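Local coordinates for protein exodeoxyribonuclease III (Archaeoglobus fulgidus, PDB 2VOA) that probably cleaves DNA at abasic sites as a magnesium- or manganese-dependent AP endonuclease of the exonuclease III family, at residues R126-H129 against Y130-T134. The protein carries 1 engineered substitution. Sequence-based numbering, arbitrary orientation.
Sequences RLYH and YLQKT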
# COMPACT_ATOMS: atom_id res chain seq x y z
N ARG A 126 18.10 30.55 -13.66
CA ARG A 126 17.02 31.41 -13.15
C ARG A 126 17.09 31.51 -11.63
O ARG A 126 16.95 32.60 -11.08
CB ARG A 126 15.66 30.90 -13.61
CG ARG A 126 15.44 31.07 -15.12
CD ARG A 126 13.95 31.03 -15.42
NE ARG A 126 13.36 29.70 -15.27
CZ ARG A 126 12.10 29.48 -14.91
NH1 ARG A 126 11.30 30.51 -14.64
NH2 ARG A 126 11.63 28.25 -14.81
N LEU A 127 17.38 30.38 -10.97
CA LEU A 127 17.44 30.34 -9.51
C LEU A 127 18.59 31.22 -9.02
O LEU A 127 18.46 31.93 -8.01
CB LEU A 127 17.62 28.90 -9.02
CG LEU A 127 17.63 28.75 -7.50
CD1 LEU A 127 16.34 29.31 -6.91
CD2 LEU A 127 17.77 27.28 -7.13
N TYR A 128 19.71 31.18 -9.73
CA TYR A 128 20.82 32.10 -9.43
C TYR A 128 20.38 33.56 -9.37
O TYR A 128 20.60 34.26 -8.38
CB TYR A 128 21.95 31.92 -10.48
CG TYR A 128 23.07 32.94 -10.32
CD1 TYR A 128 23.09 34.12 -11.08
CD2 TYR A 128 24.10 32.74 -9.38
CE1 TYR A 128 24.11 35.06 -10.93
CE2 TYR A 128 25.13 33.68 -9.22
CZ TYR A 128 25.11 34.83 -9.99
OH TYR A 128 26.11 35.77 -9.86
N HIS A 129 19.72 34.02 -10.43
CA HIS A 129 19.31 35.43 -10.49
C HIS A 129 18.24 35.75 -9.45
O HIS A 129 18.26 36.83 -8.84
CB HIS A 129 18.92 35.78 -11.92
CG HIS A 129 20.08 35.76 -12.85
ND1 HIS A 129 21.11 36.68 -12.76
CD2 HIS A 129 20.42 34.91 -13.86
CE1 HIS A 129 22.02 36.41 -13.69
NE2 HIS A 129 21.62 35.34 -14.36
N TYR A 130 17.36 34.78 -9.20
CA TYR A 130 16.30 34.93 -8.21
C TYR A 130 16.87 35.13 -6.80
O TYR A 130 16.47 36.07 -6.08
CB TYR A 130 15.33 33.74 -8.29
CG TYR A 130 14.30 33.68 -7.18
CD1 TYR A 130 13.13 34.45 -7.22
CD2 TYR A 130 14.49 32.83 -6.09
CE1 TYR A 130 12.17 34.37 -6.17
CE2 TYR A 130 13.56 32.76 -5.05
CZ TYR A 130 12.41 33.51 -5.11
OH TYR A 130 11.49 33.43 -4.08
N LEU A 131 17.82 34.28 -6.42
CA LEU A 131 18.44 34.38 -5.09
C LEU A 131 19.39 35.57 -4.96
O LEU A 131 19.43 36.21 -3.93
CB LEU A 131 19.17 33.09 -4.75
CG LEU A 131 18.22 31.89 -4.66
CD1 LEU A 131 19.05 30.62 -4.57
CD2 LEU A 131 17.20 32.00 -3.51
N GLN A 132 20.14 35.86 -6.02
CA GLN A 132 20.99 37.06 -6.04
C GLN A 132 20.16 38.33 -5.78
O GLN A 132 20.60 39.25 -5.08
CB GLN A 132 21.70 37.18 -7.39
CG GLN A 132 22.69 38.32 -7.47
CD GLN A 132 23.35 38.40 -8.83
OE1 GLN A 132 22.68 38.36 -9.87
NE2 GLN A 132 24.67 38.54 -8.82
N LYS A 133 18.95 38.36 -6.34
CA LYS A 133 18.07 39.52 -6.27
C LYS A 133 17.37 39.67 -4.92
O LYS A 133 17.14 40.79 -4.45
CB LYS A 133 17.04 39.44 -7.42
CG LYS A 133 15.83 40.32 -7.29
CD LYS A 133 14.97 40.23 -8.53
CE LYS A 133 13.49 40.27 -8.18
NZ LYS A 133 12.65 40.13 -9.40
N THR A 134 17.06 38.52 -4.31
CA THR A 134 16.11 38.49 -3.18
C THR A 134 16.69 38.08 -1.82
O THR A 134 16.02 38.28 -0.80
CB THR A 134 14.93 37.58 -3.49
OG1 THR A 134 15.38 36.23 -3.61
CG2 THR A 134 14.19 38.02 -4.78
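Tyr128 and Gln132, one helical turn apart, set a ring against an amide, with the two planes 58° apart. Gln132 OE1 lies obliquely 3.7 Å from Tyr128 CE1, and Gln132 NE2 sits near Tyr128 OH without a hydrogen bond. The same OE1 flanks His129 ND1. Tyr128 CD1 covers one face of the imidazole, over its centre, and His129 CD2 in turn lies at the edge of the phenol ring, in its plane. On the other flank, Thr134 OG1 stands over one face of the Tyr130 ring. All belong to helix 115-134, the crossover helix of a beta-alpha-beta unit between strands 99-105 and 141-144 in this DNase I-like fold.

Tyr128 CG is anti to the backbone N (chi1 174°); this places the ring beside the Gln132 amide and against helix 170-180. There Lys178 makes a cation-pi contact with it and Ile179 also touches it. With an alanine in place of Tyr128, Lys178 would probably lose its aromatic partner, and one face of the His129 ring its cover. His129 NE2 is hydrogen-bonded to Glu125 OE1, one turn earlier.

On the buried side Leu127 and Leu131 make an apolar contact. Leu127 CG meets Leu131 CD1 at 3.8 Å, and both leucines also touch Trp143 and Ile179. Leu127 CD1 reaches Tyr130 CD2 at 4.1 Å. Arg93 NH1 hydrogen-bonds both Tyr130 OH and Thr134 OG1.

Four i to i+4 backbone hydrogen bonds join 126-129 to 130-134. The amides of Tyr130, Leu131, Gln132 and Lys133 bond to the carbonyls of Arg126, Leu127, Tyr128 and His129. Lys133 NZ forms a salt bridge with Asp82. At the last turn, Thr134 OG1 donates to Tyr130 O at 2.7 Å, from above the carbonyl plane.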